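Local coordinates for protein HTH-type transcriptional regulator ascG (Escherichia coli, PDB 3BRQ) that represses transcription of the cryptic asc operon as a sequence-specific DNA-binding regulator of the LacI family, at residues A206-M211 and G234-A239; M105-R110 and Q260-R265; G160-L165 and L172-I177. All blocks are in the same frame, centred on the assembly; numbering follows the deposited sequence.

Interaction 1: residues A206-M211 and G234-A239; sequences ASNDDM and GFDDIA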
# COMPACT_ATOMS: atom_id res chain seq x y z
N ALA B 206 7.73 10.11 14.19
CA ALA B 206 6.97 8.85 14.03
C ALA B 206 7.72 7.97 13.07
O ALA B 206 8.17 8.45 12.04
CB ALA B 206 5.56 9.11 13.47
N SER B 207 7.79 6.67 13.36
CA SER B 207 8.56 5.75 12.56
C SER B 207 7.92 5.44 11.20
O SER B 207 8.59 4.85 10.36
CB SER B 207 8.92 4.48 13.35
OG SER B 207 9.89 4.80 14.34
N ASN B 208 6.67 5.88 10.94
CA ASN B 208 6.23 5.86 9.54
C ASN B 208 5.17 6.96 9.32
O ASN B 208 4.67 7.58 10.26
CB ASN B 208 5.71 4.46 9.11
CG ASN B 208 4.34 4.09 9.74
OD1 ASN B 208 3.97 4.58 10.78
ND2 ASN B 208 3.62 3.16 9.10
N ASP B 209 4.80 7.21 8.08
CA ASP B 209 3.89 8.34 7.87
C ASP B 209 2.57 8.04 8.46
O ASP B 209 1.98 8.93 9.03
CB ASP B 209 3.76 8.72 6.39
CG ASP B 209 5.01 9.39 5.86
OD1 ASP B 209 5.91 9.75 6.68
OD2 ASP B 209 5.08 9.57 4.61
N ASP B 210 2.10 6.80 8.37
CA ASP B 210 0.75 6.46 8.94
C ASP B 210 0.57 6.82 10.39
O ASP B 210 -0.41 7.41 10.76
CB ASP B 210 0.37 5.00 8.72
CG ASP B 210 -0.05 4.73 7.25
OD1 ASP B 210 -0.11 5.69 6.48
OD2 ASP B 210 -0.34 3.60 6.87
N MSE B 211 1.54 6.45 11.24
CA MSE B 211 1.51 6.87 12.59
C MSE B 211 1.65 8.38 12.76
O MSE B 211 1.01 8.93 13.65
CB MSE B 211 2.60 6.11 13.40
CG MSE B 211 2.29 4.56 13.51
SE MSE B 211 3.62 3.85 14.80
CE MSE B 211 3.09 4.71 16.35
N GLY B 234 7.73 12.04 9.75
CA GLY B 234 7.54 10.61 9.55
C GLY B 234 8.63 10.06 8.67
O GLY B 234 9.60 10.75 8.38
N PHE B 235 8.48 8.79 8.30
CA PHE B 235 9.28 8.07 7.27
C PHE B 235 8.40 7.40 6.24
O PHE B 235 7.42 6.79 6.62
CB PHE B 235 10.02 6.94 7.91
CG PHE B 235 11.03 7.39 8.93
CD1 PHE B 235 12.36 7.37 8.62
CD2 PHE B 235 10.63 7.85 10.16
CE1 PHE B 235 13.28 7.73 9.54
CE2 PHE B 235 11.54 8.23 11.12
CZ PHE B 235 12.86 8.20 10.81
N ASP B 236 8.84 7.38 4.98
CA ASP B 236 8.15 6.66 3.87
C ASP B 236 7.86 7.67 2.77
O ASP B 236 7.83 7.29 1.60
CB ASP B 236 6.75 6.08 4.20
CG ASP B 236 6.76 4.77 5.07
OD1 ASP B 236 7.82 4.14 5.27
OD2 ASP B 236 5.67 4.40 5.55
N ASP B 237 7.55 8.90 3.14
CA ASP B 237 7.18 9.93 2.16
C ASP B 237 6.05 9.41 1.26
O ASP B 237 6.15 9.43 0.01
CB ASP B 237 8.41 10.37 1.36
CG ASP B 237 8.16 11.56 0.51
OD1 ASP B 237 7.38 12.45 0.92
OD2 ASP B 237 8.74 11.61 -0.60
N ILE B 238 4.98 8.93 1.88
CA ILE B 238 3.81 8.43 1.08
C ILE B 238 3.19 9.48 0.16
O ILE B 238 3.38 10.68 0.33
CB ILE B 238 2.73 7.79 1.95
CG1 ILE B 238 2.15 8.80 2.94
CG2 ILE B 238 3.31 6.52 2.68
CD1 ILE B 238 1.19 8.19 3.90
N ALA B 239 2.40 9.03 -0.82
CA ALA B 239 1.90 9.98 -1.82
C ALA B 239 1.05 11.06 -1.17
O ALA B 239 1.10 12.20 -1.58
CB ALA B 239 1.14 9.22 -2.97
O HOH W 1 3.19 4.97 6.26
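D209 meets I238 at the carboxy-terminal ends of two adjacent parallel strands, in the beta-alpha-beta unit formed by strand 203-206, helix 209-221 and strand 231-235. D209 opens the helix, just after the N-cap N208, whose OD1 accepts from M211 N at 3.1 Å with the donor above the carbonyl plane. Across the contact D209 OD2 accepts from I238 N at 2.8 Å, nearly along the C-O direction (N-H...O 157°), while D209 OD1 is hydrogen-bonded to S250 OG on the next strand. D209 CG stands anti to the carbonyl carbon (chi1 -73°), which brings OD1 close to G234, where any CB would run into it. I238 CD1 lies 3.6 Å from D209 CB and also touches D210 OD1. On the strand side, A206 O lies at the edge of the F235 ring, in its plane and 3.2 Å from CD2; G234 CA makes a CA-H...O contact with the same oxygen. A water accepts from D210 N and donates to D236 OD2 (2.6 Å), and D236 OD1 is hydrogen-bonded to Y31 OH. With an alanine at D209, I238 N and S250 OG would probably lose their carboxylate partner and the turn would be freer to shift. Held by both oxygens at a helix start, the buried carboxylate is likely to be stabilised as an anion despite the nearby D236 and D237, the latter salt-bridged to R288.

Interaction 2: residues M105-R110 and Q260-R265; sequences MVLNRR and QEIIGR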
# COMPACT_ATOMS: atom_id res chain seq x y z
N MSE B 105 20.19 -12.78 -3.46
CA MSE B 105 20.53 -11.49 -2.87
C MSE B 105 19.50 -11.06 -1.84
O MSE B 105 18.33 -11.44 -1.97
CB MSE B 105 20.69 -10.44 -3.98
CG MSE B 105 22.07 -10.65 -4.69
SE MSE B 105 22.50 -9.28 -5.97
CE MSE B 105 22.89 -7.78 -4.86
N VAL B 106 19.91 -10.23 -0.88
CA VAL B 106 19.07 -9.80 0.24
C VAL B 106 18.85 -8.29 0.14
O VAL B 106 19.76 -7.54 -0.15
CB VAL B 106 19.68 -10.21 1.65
CG1 VAL B 106 20.97 -9.53 1.87
CG2 VAL B 106 18.72 -9.87 2.81
N LEU B 107 17.59 -7.88 0.31
CA LEU B 107 17.16 -6.49 0.40
C LEU B 107 16.88 -6.10 1.86
O LEU B 107 16.17 -6.83 2.60
CB LEU B 107 15.84 -6.34 -0.42
CG LEU B 107 15.25 -4.92 -0.54
CD1 LEU B 107 16.17 -4.04 -1.45
CD2 LEU B 107 13.84 -4.99 -1.15
N ASN B 108 17.38 -4.92 2.28
CA ASN B 108 17.00 -4.31 3.57
C ASN B 108 17.79 -4.86 4.76
O ASN B 108 17.45 -4.56 5.92
CB ASN B 108 15.48 -4.37 3.86
CG ASN B 108 15.00 -3.28 4.87
OD1 ASN B 108 14.21 -3.55 5.78
ND2 ASN B 108 15.49 -2.07 4.71
N ARG B 109 18.81 -5.68 4.51
CA ARG B 109 19.64 -6.23 5.60
C ARG B 109 21.09 -6.22 5.11
O ARG B 109 21.37 -6.53 3.94
CB ARG B 109 19.21 -7.67 5.99
CG ARG B 109 17.68 -7.97 6.02
CD ARG B 109 16.91 -7.37 7.26
NE ARG B 109 17.57 -7.92 8.44
CZ ARG B 109 17.26 -9.09 8.99
NH1 ARG B 109 16.19 -9.75 8.56
NH2 ARG B 109 17.97 -9.55 10.05
N ARG B 110 22.02 -5.86 5.98
CA ARG B 110 23.46 -5.83 5.62
C ARG B 110 24.17 -7.13 6.00
O ARG B 110 24.21 -7.46 7.17
CB ARG B 110 24.17 -4.63 6.29
CG ARG B 110 25.63 -4.44 5.79
CD ARG B 110 26.25 -3.11 6.22
NE ARG B 110 25.78 -2.70 7.54
CZ ARG B 110 26.28 -1.69 8.26
NH1 ARG B 110 27.30 -0.95 7.80
NH2 ARG B 110 25.75 -1.43 9.45
N GLN B 260 16.06 -1.44 -8.48
CA GLN B 260 16.74 -1.50 -9.75
C GLN B 260 18.15 -2.01 -9.55
O GLN B 260 18.65 -2.79 -10.38
CB GLN B 260 16.76 -0.14 -10.41
CG GLN B 260 15.39 0.32 -10.92
CD GLN B 260 15.44 1.75 -11.45
OE1 GLN B 260 16.46 2.42 -11.34
NE2 GLN B 260 14.32 2.22 -12.04
N GLU B 261 18.78 -1.62 -8.46
CA GLU B 261 20.08 -2.20 -8.10
C GLU B 261 20.05 -3.70 -7.85
O GLU B 261 20.74 -4.45 -8.52
CB GLU B 261 20.67 -1.54 -6.86
CG GLU B 261 22.07 -1.99 -6.60
CD GLU B 261 23.07 -1.30 -7.53
OE1 GLU B 261 22.67 -0.60 -8.51
OE2 GLU B 261 24.27 -1.43 -7.25
N ILE B 262 19.30 -4.15 -6.84
CA ILE B 262 19.23 -5.59 -6.56
C ILE B 262 18.68 -6.42 -7.72
O ILE B 262 19.19 -7.48 -8.03
CB ILE B 262 18.42 -5.86 -5.23
CG1 ILE B 262 18.82 -7.24 -4.64
CG2 ILE B 262 16.91 -5.67 -5.46
CD1 ILE B 262 18.28 -7.42 -3.22
N ILE B 263 17.62 -5.97 -8.39
CA ILE B 263 17.13 -6.80 -9.50
C ILE B 263 18.10 -6.75 -10.66
O ILE B 263 18.37 -7.76 -11.30
CB ILE B 263 15.71 -6.37 -9.96
CG1 ILE B 263 14.65 -6.57 -8.85
CG2 ILE B 263 15.33 -7.07 -11.26
CD1 ILE B 263 14.56 -7.95 -8.19
N GLY B 264 18.65 -5.56 -10.93
CA GLY B 264 19.61 -5.40 -12.04
C GLY B 264 20.84 -6.28 -11.81
O GLY B 264 21.29 -6.99 -12.74
N ARG B 265 21.37 -6.26 -10.59
CA ARG B 265 22.46 -7.16 -10.24
C ARG B 265 22.14 -8.64 -10.36
O ARG B 265 22.98 -9.40 -10.83
CB ARG B 265 23.02 -6.84 -8.85
CG ARG B 265 23.76 -5.50 -8.82
CD ARG B 265 24.71 -5.47 -7.65
NE ARG B 265 25.07 -4.11 -7.20
CZ ARG B 265 25.67 -3.85 -6.02
NH1 ARG B 265 25.96 -4.84 -5.17
NH2 ARG B 265 25.96 -2.59 -5.68
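I262 drives its side chain end-on into the strand, with M105 on one flank and L107 on the other. I262 CG1 is anti to the backbone N (chi1 -157°) and the chain continues extended, which carries I262 CD1 down onto the peptide link between V106 and L107, 3.4 Å from V106 O and 3.6 Å from L107 N. The branch is held by apolar contacts as well: I262 CG1 lies 3.8 Å from M105 CB, and I262 CD1 lies 3.9 Å from L107 CB. The selenomethionine M105 takes a different course. Its chain runs out from the strand; M105 SE lies 3.8 Å from R265 CB, and the bend at chi3 (72°) turns the terminal CE toward R265 CD, the two side chains crossing at about a right angle. R265 contributes its aliphatic part here, while its guanidinium turns to E261 one helical turn earlier: R265 NH2 and E261 OE2 form a salt bridge at 2.6 Å, using the anti lone pair of OE2, with a weak second bond from NE. V119 and M82, on the strands flanking 104-107, also touch I262. Strand 105-107 and helix segment 260-265 run antiparallel (170°) with axes 9.4 Å apart, as in an alpha/beta layer where a helix covers a parallel sheet; that this helix follows strand 249-252 of the other subdomain's sheet reflects the chain crossovers of the type I periplasmic-binding-protein fold.

Interaction 3: residues G160-L165 and L172-I177; sequences GYKDAL and LNEKLI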
# COMPACT_ATOMS: atom_id res chain seq x y z
N GLY B 160 18.67 5.02 16.00
CA GLY B 160 19.18 6.28 15.45
C GLY B 160 18.68 7.47 16.24
O GLY B 160 19.39 8.43 16.42
N TYR B 161 17.42 7.43 16.67
CA TYR B 161 16.93 8.37 17.67
C TYR B 161 17.80 8.38 18.97
O TYR B 161 18.20 9.45 19.39
CB TYR B 161 15.47 8.05 17.97
CG TYR B 161 14.88 8.76 19.18
CD1 TYR B 161 14.47 10.10 19.10
CD2 TYR B 161 14.71 8.08 20.39
CE1 TYR B 161 13.89 10.75 20.22
CE2 TYR B 161 14.12 8.72 21.50
CZ TYR B 161 13.75 10.04 21.42
OH TYR B 161 13.16 10.67 22.50
N LYS B 162 18.00 7.26 19.63
CA LYS B 162 18.76 7.28 20.90
C LYS B 162 20.19 7.78 20.65
O LYS B 162 20.73 8.56 21.45
CB LYS B 162 18.83 5.87 21.52
CG LYS B 162 17.42 5.33 21.90
CD LYS B 162 17.50 3.89 22.38
CE LYS B 162 16.30 3.49 23.26
NZ LYS B 162 16.32 1.98 23.44
N ASP B 163 20.79 7.36 19.53
CA ASP B 163 22.19 7.81 19.22
C ASP B 163 22.28 9.33 18.99
O ASP B 163 23.23 9.95 19.45
CB ASP B 163 22.78 7.04 18.04
CG ASP B 163 24.34 7.19 17.90
OD1 ASP B 163 25.09 7.36 18.91
OD2 ASP B 163 24.82 7.10 16.75
N ALA B 164 21.33 9.90 18.25
CA ALA B 164 21.25 11.34 18.03
C ALA B 164 21.11 12.14 19.33
O ALA B 164 21.85 13.12 19.53
CB ALA B 164 20.12 11.71 17.01
N LEU B 165 20.23 11.70 20.24
CA LEU B 165 20.19 12.33 21.56
C LEU B 165 21.54 12.22 22.29
O LEU B 165 22.06 13.20 22.81
CB LEU B 165 19.16 11.67 22.47
CG LEU B 165 17.70 11.64 22.09
CD1 LEU B 165 16.85 11.29 23.33
CD2 LEU B 165 17.26 12.93 21.44
N LEU B 172 18.52 10.38 27.65
CA LEU B 172 17.44 9.55 27.17
C LEU B 172 16.34 9.45 28.25
O LEU B 172 16.64 9.20 29.43
CB LEU B 172 18.00 8.18 26.76
CG LEU B 172 16.96 7.19 26.27
CD1 LEU B 172 16.37 7.66 24.93
CD2 LEU B 172 17.57 5.81 26.18
N ASN B 173 15.10 9.69 27.85
CA ASN B 173 13.94 9.50 28.74
C ASN B 173 12.92 8.61 28.06
O ASN B 173 12.25 9.05 27.08
CB ASN B 173 13.30 10.86 29.13
CG ASN B 173 12.08 10.72 30.11
OD1 ASN B 173 11.69 9.63 30.48
ND2 ASN B 173 11.51 11.82 30.50
N GLU B 174 12.80 7.36 28.49
CA GLU B 174 11.78 6.48 27.81
C GLU B 174 10.33 6.94 27.89
O GLU B 174 9.47 6.40 27.15
CB GLU B 174 11.90 5.01 28.20
CG GLU B 174 13.35 4.51 28.24
CD GLU B 174 13.67 3.59 27.11
OE1 GLU B 174 12.78 3.30 26.28
OE2 GLU B 174 14.85 3.15 27.06
N LYS B 175 10.03 7.93 28.74
CA LYS B 175 8.66 8.45 28.76
C LYS B 175 8.32 9.19 27.49
O LYS B 175 7.14 9.39 27.19
CB LYS B 175 8.36 9.30 30.02
CG LYS B 175 8.25 8.40 31.28
CD LYS B 175 8.01 9.22 32.59
CE LYS B 175 6.91 10.24 32.35
NZ LYS B 175 6.12 10.72 33.56
N LEU B 176 9.35 9.61 26.77
CA LEU B 176 9.15 10.23 25.46
C LEU B 176 9.06 9.22 24.31
O LEU B 176 8.95 9.61 23.20
CB LEU B 176 10.23 11.28 25.16
CG LEU B 176 10.11 12.57 26.00
CD1 LEU B 176 11.38 13.43 25.87
CD2 LEU B 176 8.84 13.36 25.55
N ILE B 177 9.21 7.93 24.59
CA ILE B 177 9.13 6.91 23.53
C ILE B 177 7.82 6.15 23.72
O ILE B 177 7.55 5.61 24.81
CB ILE B 177 10.31 5.88 23.60
CG1 ILE B 177 11.67 6.59 23.33
CG2 ILE B 177 10.08 4.76 22.58
CD1 ILE B 177 12.90 5.84 23.87
O HOH W 2 14.04 10.49 25.14
O HOH W 3 13.25 1.84 23.95
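K162 runs out from the helix across L172 at a slant and on to E174. K162 CG stands anti to the carbonyl carbon (chi1 -63°), and the chain is extended beyond it. K162 CG is the first atom to touch, 4.0 Å from L172 CD1; farther along, K162 CE lies 3.9 Å from L172 CD2, so the two leucine methyls meet the lysine chain at CG and at CE. K162 CE also comes to 4.2 Å from I177 CD1. At the tip, K162 NZ stands 4.1 Å from E174 OE2, beyond salt-bridge range, and the two charges are joined through a water that accepts from NZ at 3.1 Å and donates to E174 OE1 at 2.8 Å. The glutamate chain is bent at chi2 (-108°), which turns its carboxylate back toward the helix.

The helix and the 3-10 turn belong to a beta-alpha-beta crossover, strand 142-145, helix 152-167 and strand 177-178, the last being the outermost strand of its sheet and parallel to the first. Beneath the lysine the contact is mostly apolar. Y161, with CG anti to the backbone N (chi1 169°), brings CE2 to 3.7 Å from I177 CG1; L165 CG sits over one ring face, offset toward the rim, and L165 CD1 meets L172 CD1. The ring also stacks with F144 of strand 142-145. Y161 OH is hydrogen-bonded to I142 O and accepts from a second water at 2.8 Å, which in turn accepts from N173 N and thereby ties the phenol to the start of the turn. Just beyond, N173 OD1 accepts from K175 N in an Asx turn, the donor standing above the carbonyl plane of the amide.

Interactions 1 and 3 lie in the same subdomain, in two beta-alpha-beta units of one sheet, with a third between them in the chain; their centres are 19 Å apart, their nearest atoms about 7 Å, and F144 of strand 142-145 touches both S207 and Y161. Interaction 2 lies in the other subdomain, its centre 23 Å from that of interaction 1 and 31 Å from that of interaction 3. Along the chain its loop encloses both. Interaction 1 faces the cleft between the subdomains, where LacI-family proteins typically bind their effector: the N208 side chain is about 8 Å from a bound sodium ion, and D236 pairs with Y31 across the cleft. Interaction 3 is farther out, 19 Å from the chain's centre.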